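Local coordinates for designed CISK-PX domain (Synthetic construct, PDB 4OXW), which is a computationally designed version of the CISK PX domain, a fold whose natural members bind phosphoinositides, and may bind such lipids itself, at residues Y28-K33 with W39-R44; S46-L51 with V108-A113; P13-E18 with Q79-R84. All coordinates share one frame; numbering follows the deposited sequence.

Contact 1 (Y28-K33 with W39-R44). With SO4 (sulfate ion), chain B; SO4 (sulfate ion), chain C.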
# COMPACT_ATOMS: atom_id res chain seq x y z
N TYR A 28 -1.21 5.00 5.04
CA TYR A 28 -0.13 5.34 4.12
C TYR A 28 -0.75 6.12 2.99
O TYR A 28 -1.77 5.69 2.46
CB TYR A 28 0.61 4.06 3.60
CG TYR A 28 1.27 3.33 4.76
CD1 TYR A 28 2.55 3.67 5.19
CD2 TYR A 28 0.58 2.39 5.50
CE1 TYR A 28 3.14 3.09 6.29
CE2 TYR A 28 1.16 1.78 6.62
CZ TYR A 28 2.44 2.17 7.05
OH TYR A 28 3.07 1.60 8.17
N LYS A 29 -0.19 7.28 2.69
CA LYS A 29 -0.68 8.12 1.62
C LYS A 29 -0.03 7.69 0.30
O LYS A 29 1.17 7.86 0.13
CB LYS A 29 -0.35 9.59 1.93
CG LYS A 29 -0.75 10.51 0.82
CD LYS A 29 -0.40 11.96 1.13
CE LYS A 29 -1.02 12.86 0.07
NZ LYS A 29 -0.62 14.30 0.26
N ILE A 30 -0.81 7.10 -0.60
CA ILE A 30 -0.31 6.70 -1.91
C ILE A 30 -0.64 7.82 -2.93
O ILE A 30 -1.82 8.14 -3.15
CB ILE A 30 -0.91 5.39 -2.40
CG1 ILE A 30 -0.88 4.30 -1.29
CG2 ILE A 30 -0.21 4.93 -3.69
CD1 ILE A 30 -1.62 3.04 -1.66
N LYS A 31 0.40 8.40 -3.51
CA LYS A 31 0.26 9.40 -4.59
C LYS A 31 0.28 8.65 -5.92
O LYS A 31 1.16 7.81 -6.16
CB LYS A 31 1.40 10.44 -4.53
CG LYS A 31 1.22 11.45 -3.40
CD LYS A 31 2.32 12.51 -3.35
CE LYS A 31 2.78 13.00 -4.72
NZ LYS A 31 3.80 14.09 -4.58
N VAL A 32 -0.72 8.90 -6.76
CA VAL A 32 -0.93 8.15 -7.99
C VAL A 32 -0.93 9.18 -9.12
O VAL A 32 -1.58 10.20 -9.01
CB VAL A 32 -2.25 7.39 -7.97
CG1 VAL A 32 -2.41 6.56 -9.25
CG2 VAL A 32 -2.36 6.50 -6.75
N LYS A 33 -0.11 8.95 -10.14
CA LYS A 33 -0.06 9.82 -11.34
C LYS A 33 -0.32 9.01 -12.59
O LYS A 33 0.15 7.87 -12.75
CB LYS A 33 1.32 10.47 -11.41
CG LYS A 33 1.54 11.43 -10.28
CD LYS A 33 3.00 11.66 -9.98
CE LYS A 33 3.63 12.64 -10.95
NZ LYS A 33 4.81 13.30 -10.31
N TRP A 39 -3.55 12.13 -7.92
CA TRP A 39 -4.45 12.09 -6.77
C TRP A 39 -3.77 11.23 -5.69
O TRP A 39 -2.68 10.72 -5.88
CB TRP A 39 -5.81 11.51 -7.12
CG TRP A 39 -5.81 10.12 -7.56
CD1 TRP A 39 -5.95 8.99 -6.77
CD2 TRP A 39 -5.68 9.64 -8.90
NE1 TRP A 39 -5.91 7.86 -7.55
CE2 TRP A 39 -5.73 8.22 -8.86
CE3 TRP A 39 -5.48 10.28 -10.14
CZ2 TRP A 39 -5.63 7.44 -10.00
CZ3 TRP A 39 -5.38 9.50 -11.26
CH2 TRP A 39 -5.46 8.09 -11.19
N ALA A 40 -4.41 11.15 -4.55
CA ALA A 40 -3.90 10.35 -3.44
C ALA A 40 -5.01 9.49 -2.88
O ALA A 40 -6.18 9.88 -2.88
CB ALA A 40 -3.38 11.27 -2.35
N VAL A 41 -4.65 8.32 -2.36
CA VAL A 41 -5.56 7.46 -1.63
C VAL A 41 -4.81 7.14 -0.35
O VAL A 41 -3.57 7.18 -0.30
CB VAL A 41 -5.96 6.16 -2.36
CG1 VAL A 41 -6.78 6.53 -3.62
CG2 VAL A 41 -4.75 5.32 -2.73
N TYR A 42 -5.57 6.78 0.66
CA TYR A 42 -4.97 6.42 1.92
C TYR A 42 -5.30 4.98 2.23
O TYR A 42 -6.49 4.61 2.18
CB TYR A 42 -5.54 7.33 3.03
CG TYR A 42 -5.16 8.74 2.80
CD1 TYR A 42 -4.05 9.26 3.39
CD2 TYR A 42 -5.87 9.53 1.92
CE1 TYR A 42 -3.68 10.56 3.15
CE2 TYR A 42 -5.50 10.82 1.65
CZ TYR A 42 -4.40 11.33 2.29
OH TYR A 42 -4.00 12.63 2.05
N ARG A 43 -4.32 4.19 2.63
CA ARG A 43 -4.51 2.76 2.87
C ARG A 43 -3.74 2.29 4.07
O ARG A 43 -2.56 2.62 4.26
CB ARG A 43 -4.06 1.92 1.64
CG ARG A 43 -4.84 2.29 0.39
CD ARG A 43 -6.27 1.72 0.42
NE ARG A 43 -6.96 2.06 -0.82
CZ ARG A 43 -7.96 2.90 -0.94
NH1 ARG A 43 -8.45 3.55 0.11
NH2 ARG A 43 -8.48 3.14 -2.14
N ARG A 44 -4.37 1.43 4.84
CA ARG A 44 -3.70 0.77 5.97
C ARG A 44 -2.93 -0.45 5.53
O ARG A 44 -3.21 -1.02 4.47
CB ARG A 44 -4.79 0.29 7.02
CG ARG A 44 -5.65 1.37 7.58
CD ARG A 44 -6.86 0.73 8.28
NE ARG A 44 -6.41 -0.14 9.35
CZ ARG A 44 -7.12 -1.16 9.83
NH1 ARG A 44 -8.33 -1.42 9.34
NH2 ARG A 44 -6.63 -1.89 10.83
S SO4 B . -3.19 -2.10 10.44
O1 SO4 B . -1.87 -1.42 10.65
O2 SO4 B . -4.07 -1.38 11.42
O3 SO4 B . -3.74 -2.18 9.07
O4 SO4 B . -2.97 -3.51 10.79
S SO4 C . -9.49 -4.72 11.31
O1 SO4 C . -8.30 -4.20 12.04
O2 SO4 C . -10.69 -4.63 12.18
O3 SO4 C . -9.75 -3.91 10.08
O4 SO4 C . -9.25 -6.13 10.92

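Contact 2 (S46-L51 with V108-A113). With SO4 (sulfate ion), chain B.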
# COMPACT_ATOMS: atom_id res chain seq x y z
N SER A 46 -3.32 -3.36 6.57
CA SER A 46 -4.30 -4.46 6.40
C SER A 46 -4.99 -4.39 5.05
O SER A 46 -5.41 -5.42 4.53
CB SER A 46 -5.33 -4.47 7.52
OG SER A 46 -6.04 -3.26 7.60
N ASP A 47 -5.13 -3.18 4.49
CA ASP A 47 -5.65 -3.06 3.10
C ASP A 47 -4.68 -3.68 2.09
O ASP A 47 -5.09 -4.43 1.17
CB ASP A 47 -5.95 -1.65 2.72
CG ASP A 47 -6.97 -0.97 3.63
OD1 ASP A 47 -7.95 -1.63 3.99
OD2 ASP A 47 -6.81 0.24 3.85
N PHE A 48 -3.41 -3.36 2.21
CA PHE A 48 -2.37 -3.96 1.39
C PHE A 48 -2.33 -5.47 1.55
O PHE A 48 -2.16 -6.20 0.58
CB PHE A 48 -0.98 -3.48 1.72
CG PHE A 48 -0.64 -2.09 1.26
CD1 PHE A 48 0.05 -1.90 0.06
CD2 PHE A 48 -0.92 -0.98 2.03
CE1 PHE A 48 0.42 -0.62 -0.33
CE2 PHE A 48 -0.56 0.31 1.63
CZ PHE A 48 0.13 0.48 0.44
N TYR A 49 -2.52 -5.96 2.78
CA TYR A 49 -2.47 -7.40 3.05
C TYR A 49 -3.63 -8.14 2.36
O TYR A 49 -3.41 -9.19 1.76
CB TYR A 49 -2.52 -7.61 4.56
CG TYR A 49 -2.32 -9.05 4.98
CD1 TYR A 49 -1.05 -9.54 5.25
CD2 TYR A 49 -3.40 -9.86 5.16
CE1 TYR A 49 -0.87 -10.86 5.62
CE2 TYR A 49 -3.24 -11.17 5.56
CZ TYR A 49 -1.98 -11.65 5.79
OH TYR A 49 -1.86 -12.96 6.20
N TRP A 50 -4.83 -7.58 2.45
CA TRP A 50 -6.00 -8.13 1.76
C TRP A 50 -5.78 -8.13 0.24
O TRP A 50 -6.02 -9.17 -0.41
CB TRP A 50 -7.28 -7.37 2.13
CG TRP A 50 -8.55 -8.11 1.74
CD1 TRP A 50 -9.23 -9.03 2.50
CD2 TRP A 50 -9.26 -7.99 0.52
NE1 TRP A 50 -10.33 -9.49 1.80
CE2 TRP A 50 -10.39 -8.86 0.59
CE3 TRP A 50 -9.07 -7.24 -0.63
CZ2 TRP A 50 -11.28 -8.99 -0.45
CZ3 TRP A 50 -9.97 -7.35 -1.65
CH2 TRP A 50 -11.07 -8.23 -1.56
N LEU A 51 -5.31 -7.01 -0.32
CA LEU A 51 -5.03 -6.91 -1.75
C LEU A 51 -4.06 -8.04 -2.14
O LEU A 51 -4.25 -8.77 -3.13
CB LEU A 51 -4.40 -5.56 -2.08
CG LEU A 51 -3.89 -5.48 -3.51
CD1 LEU A 51 -5.08 -5.47 -4.47
CD2 LEU A 51 -3.05 -4.24 -3.67
N VAL A 108 -7.11 -1.46 -9.51
CA VAL A 108 -7.75 -0.22 -9.89
C VAL A 108 -8.54 0.36 -8.71
O VAL A 108 -8.43 1.55 -8.40
CB VAL A 108 -8.66 -0.43 -11.12
CG1 VAL A 108 -9.53 0.78 -11.39
CG2 VAL A 108 -7.78 -0.73 -12.33
N SER A 109 -9.27 -0.50 -8.03
CA SER A 109 -10.03 -0.08 -6.86
C SER A 109 -9.08 0.40 -5.73
O SER A 109 -9.26 1.52 -5.14
CB SER A 109 -10.92 -1.22 -6.38
OG SER A 109 -11.55 -0.87 -5.13
N PHE A 110 -8.05 -0.41 -5.48
CA PHE A 110 -7.06 -0.10 -4.41
C PHE A 110 -6.51 1.28 -4.60
O PHE A 110 -6.33 2.04 -3.65
CB PHE A 110 -5.96 -1.14 -4.39
CG PHE A 110 -5.01 -0.98 -3.24
CD1 PHE A 110 -5.35 -1.46 -1.98
CD2 PHE A 110 -3.76 -0.38 -3.43
CE1 PHE A 110 -4.48 -1.33 -0.93
CE2 PHE A 110 -2.86 -0.29 -2.38
CZ PHE A 110 -3.23 -0.77 -1.13
N LEU A 111 -6.26 1.65 -5.87
CA LEU A 111 -5.61 2.89 -6.17
C LEU A 111 -6.51 4.06 -6.54
O LEU A 111 -6.01 5.17 -6.80
CB LEU A 111 -4.62 2.66 -7.32
CG LEU A 111 -3.44 1.78 -7.00
CD1 LEU A 111 -2.64 1.63 -8.28
CD2 LEU A 111 -2.60 2.41 -5.87
N GLN A 112 -7.82 3.82 -6.56
CA GLN A 112 -8.74 4.92 -6.88
C GLN A 112 -9.86 5.17 -5.87
O GLN A 112 -10.35 6.28 -5.79
CB GLN A 112 -9.29 4.77 -8.30
CG GLN A 112 -8.24 4.65 -9.38
CD GLN A 112 -8.82 4.59 -10.81
OE1 GLN A 112 -10.03 4.70 -11.02
NE2 GLN A 112 -7.94 4.38 -11.78
N ALA A 113 -10.25 4.15 -5.13
CA ALA A 113 -11.45 4.20 -4.28
C ALA A 113 -11.33 5.21 -3.15
O ALA A 113 -11.51 6.42 -3.34
CB ALA A 113 -11.72 2.82 -3.71
S SO4 B . -3.19 -2.10 10.44
O1 SO4 B . -1.87 -1.42 10.65
O2 SO4 B . -4.07 -1.38 11.42
O3 SO4 B . -3.74 -2.18 9.07
O4 SO4 B . -2.97 -3.51 10.79

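Contact 3 (P13-E18 with Q79-R84)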
# COMPACT_ATOMS: atom_id res chain seq x y z
N PRO A 13 4.70 8.99 -0.06
CA PRO A 13 5.55 10.02 0.55
C PRO A 13 5.51 10.01 2.07
O PRO A 13 6.52 10.30 2.72
CB PRO A 13 4.95 11.32 -0.01
CG PRO A 13 3.58 10.97 -0.49
CD PRO A 13 3.72 9.57 -0.99
N ASP A 14 4.36 9.65 2.63
CA ASP A 14 4.17 9.73 4.08
C ASP A 14 3.22 8.70 4.61
O ASP A 14 2.37 8.18 3.85
CB ASP A 14 3.55 11.06 4.46
CG ASP A 14 4.27 12.23 3.88
OD1 ASP A 14 5.35 12.57 4.41
OD2 ASP A 14 3.73 12.80 2.92
N PHE A 15 3.33 8.45 5.91
CA PHE A 15 2.28 7.82 6.70
C PHE A 15 1.66 8.86 7.65
O PHE A 15 2.25 9.94 7.90
CB PHE A 15 2.82 6.61 7.45
CG PHE A 15 3.82 6.92 8.49
CD1 PHE A 15 3.44 7.47 9.68
CD2 PHE A 15 5.16 6.69 8.26
CE1 PHE A 15 4.39 7.78 10.65
CE2 PHE A 15 6.10 6.97 9.22
CZ PHE A 15 5.72 7.54 10.41
N GLU A 16 0.46 8.57 8.12
CA GLU A 16 -0.28 9.48 8.97
C GLU A 16 -1.01 8.65 10.01
O GLU A 16 -1.48 7.55 9.72
CB GLU A 16 -1.31 10.25 8.14
CG GLU A 16 -0.66 11.20 7.15
CD GLU A 16 -1.63 11.92 6.26
OE1 GLU A 16 -2.86 11.83 6.51
OE2 GLU A 16 -1.15 12.58 5.30
N LYS A 17 -1.14 9.17 11.22
CA LYS A 17 -1.88 8.46 12.25
C LYS A 17 -3.21 9.13 12.46
O LYS A 17 -3.25 10.32 12.75
CB LYS A 17 -1.11 8.42 13.56
CG LYS A 17 0.37 8.11 13.37
CD LYS A 17 0.99 7.53 14.63
CE LYS A 17 2.51 7.56 14.57
NZ LYS A 17 3.16 6.77 15.66
N GLU A 18 -4.28 8.37 12.31
CA GLU A 18 -5.63 8.91 12.33
C GLU A 18 -6.39 8.17 13.41
O GLU A 18 -6.04 7.05 13.77
CB GLU A 18 -6.32 8.70 10.97
CG GLU A 18 -5.42 8.97 9.76
CD GLU A 18 -6.13 8.73 8.43
OE1 GLU A 18 -5.45 8.69 7.38
OE2 GLU A 18 -7.37 8.59 8.45
N GLN A 79 10.50 4.32 13.57
CA GLN A 79 11.54 3.79 12.78
C GLN A 79 11.01 2.55 12.00
O GLN A 79 11.29 2.38 10.81
CB GLN A 79 12.73 3.43 13.65
CG GLN A 79 13.60 2.31 13.15
CD GLN A 79 14.52 1.82 14.25
OE1 GLN A 79 15.72 2.13 14.25
NE2 GLN A 79 13.97 1.08 15.22
N ILE A 80 10.21 1.75 12.70
CA ILE A 80 9.52 0.59 12.06
C ILE A 80 8.57 1.07 10.95
O ILE A 80 8.52 0.51 9.85
CB ILE A 80 8.74 -0.21 13.12
CG1 ILE A 80 9.73 -1.03 13.96
CG2 ILE A 80 7.68 -1.10 12.49
CD1 ILE A 80 9.04 -1.78 15.09
N LEU A 81 7.81 2.12 11.24
CA LEU A 81 6.89 2.70 10.25
C LEU A 81 7.61 3.28 9.03
O LEU A 81 7.14 3.11 7.90
CB LEU A 81 5.96 3.74 10.88
CG LEU A 81 5.01 3.32 12.00
CD1 LEU A 81 4.20 4.43 12.62
CD2 LEU A 81 4.12 2.16 11.53
N GLU A 82 8.77 3.93 9.19
CA GLU A 82 9.48 4.39 8.03
C GLU A 82 9.92 3.26 7.10
O GLU A 82 9.85 3.39 5.88
CB GLU A 82 10.73 5.19 8.39
CG GLU A 82 10.47 6.50 9.10
CD GLU A 82 9.73 7.54 8.29
OE1 GLU A 82 9.63 7.43 7.05
OE2 GLU A 82 9.17 8.45 8.94
N LYS A 83 10.40 2.14 7.68
CA LYS A 83 10.82 0.98 6.90
C LYS A 83 9.64 0.28 6.25
O LYS A 83 9.75 -0.12 5.09
CB LYS A 83 11.55 -0.03 7.78
CG LYS A 83 11.99 -1.27 6.99
CD LYS A 83 12.58 -2.37 7.88
CE LYS A 83 13.00 -3.59 7.08
NZ LYS A 83 13.74 -4.57 7.93
N ARG A 84 8.52 0.16 6.97
CA ARG A 84 7.30 -0.40 6.36
C ARG A 84 6.81 0.49 5.19
O ARG A 84 6.45 -0.02 4.15
CB ARG A 84 6.20 -0.55 7.40
CG ARG A 84 4.89 -1.04 6.84
CD ARG A 84 3.89 -1.39 7.92
NE ARG A 84 4.00 -2.78 8.37
CZ ARG A 84 3.16 -3.35 9.23
NH1 ARG A 84 2.19 -2.66 9.77
NH2 ARG A 84 3.25 -4.65 9.52

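Contact 1 (Y28-K33 with W39-R44)
Val32 lies against the indole face of Trp39 at the tight end of this strand pair. Its CB sits 3.9 Å from the centroid of the five-membered ring of Trp39, over the face. Val32 CG1 reaches Trp39 CZ2 at 3.4 Å. The Trp39 torsion (chi1 63°) sets CG between the backbone N and carbonyl carbon, which swings the ring back over Val32. Trp39 NE1 is hydrogen-bonded to Leu111 O. Further along the same face, Ile30 CB meets Val41 CG2 at 3.9 Å, and Ile30 CD1 touches the aliphatic part of Arg43. Tyr28 turns a ring edge to Arg43 O, which also accepts from Tyr28 N at 2.8 Å, with the donor well above the carbonyl plane. Three pairs of backbone hydrogen bonds, at Tyr28-Arg43, Ile30-Val41 and Val32-Trp39, hold the strands antiparallel.

The other face is looser and partly exposed. Lys29 and Tyr42 run side by side there. The extended methylene chain of Lys29 follows the ring, and Lys29 CE comes 3.6 Å from Tyr42 OH. Ala40 CB offers a small apolar patch to the same CE.

Next to Arg43, Arg44 lays its guanidinium edge against two sulfates, probably from the crystallisation liquor. Arg44 NH2 donates to O2 of sulfate B at 2.7 Å. It also donates to O1 of sulfate C, while NH1 donates to O3 of sulfate C. The arrangement is the second hairpin of the PX sheet, followed by an arginine whose grip on sulfate is consistent with the phosphate site of natural PX domains.

Contact 2 (S46-L51 with V108-A113)
The last helix of this PX domain, 105-112, packs on helix 45-58 through one ring, that of Phe110, which enters between Phe48, Leu51 and Asp47. The two short helical segments run nearly antiparallel, at 166°, with axes 11.4 Å apart. The gap is bridged by side chains.

Phe110 and Phe48 form a T-shaped stack. The edge of Phe110 points into the face of Phe48, with Phe110 CZ over the middle of that ring. The centroids of the Phe48 and Phe110 rings are 4.9 Å apart and the planes stand at 72°. Leu51 takes a face of Phe110 instead. Leu51 CD2 lies 3.8 Å from the Phe110 centroid, almost on the ring normal, a clear CH-pi contact. Phe110 CG is anti to the backbone N (chi1 -174°), which extends the ring toward helix 45-58.

This is hydrophobic core of the PX fold: Ile30 of the sheet touches both phenylalanines, and Ile92 of helix 78-96 also packs on Phe110. Asp47 borders the Phe110 ring, its CB 3.9 Å from Phe110 CE1. The Asp47 carboxylate instead turns to the helix start, where OD2 accepts from Arg44 N, the N-cap residue, as in one half of a capping box. Ser46, just before Asp47, donates from its N to O3 of sulfate B at 2.8 Å. The positive end of the helix probably favours this anion, which Arg44 NH2 also binds.

Contact 3 (P13-E18 with Q79-R84)
Lys17 NZ is hydrogen-bonded to Ala75 O, has a long, weak ion pair with Glu78 OE2, and also rests 4.0 Å from Leu81 CD1. The Lys17 side chain carries NZ across to the helix. Here the first strand of the PX sheet, 9-18, faces the start of the long helix 78-96. The strand and helix axes come within 9.1 Å and their directions differ by 134°.

Phe15 carries most of the contact. Phe15 CA and Leu81 CA are the nearest pair of CA atoms between the two segments, 7.8 Å apart. The first torsion of Phe15 (chi1 66°) folds CG in between the backbone N and the carbonyl carbon, and the ring projects to the helix. Leu81 CB stands over one face of this ring, offset toward the rim and 4.0 Å from the centroid of Phe15. The closest atoms of the pair are Phe15 CE2 and Leu81 CB, 3.6 Å apart. Leu81 CD1 lies on the same side of the ring, 3.9 Å from Phe15 CE1. The two side chains cross at about a right angle. Leu81 is buried, and Tyr28 of the neighbouring strand packs on both Leu81 and Phe15.

The contact is small, 184 Å² in all, and mainly apolar. Glu82 adds a polar group beside the Phe15 ring. The CB of Glu82 points away from the strand, but a bend at chi2 brings the carboxylate back. Glu82 OE1 forms a salt bridge with Lys85 NZ, which also donates to Pro13 O and so ties helix to strand. Glu82 OE2 approaches the Phe15 ring obliquely, 3.4 Å from Phe15 CE2, with the carboxylate and ring planes 52° apart.

Overall arrangement
Contacts 1 and 2 are centred about 10 Å apart and are tied directly. Arg43 NH2 is hydrogen-bonded to Phe110 O at 2.9 Å. Both contacts also reach sulfate B at the junction of strand 37-44 and helix 45-58, consistent with the phosphoinositide site of PX domains. Contact 3 joins contact 1 through the sheet: Lys29 N lies 3.0 Å from Asp14 O in a backbone hydrogen bond between neighbouring strands. Their centres are about 13 Å apart. Contacts 2 and 3 do not touch. Their centres are about 17 Å apart, on opposite sides of the chain's centre. Contact 2 joins two helices, and contact 3 joins the first strand to helix 78-96.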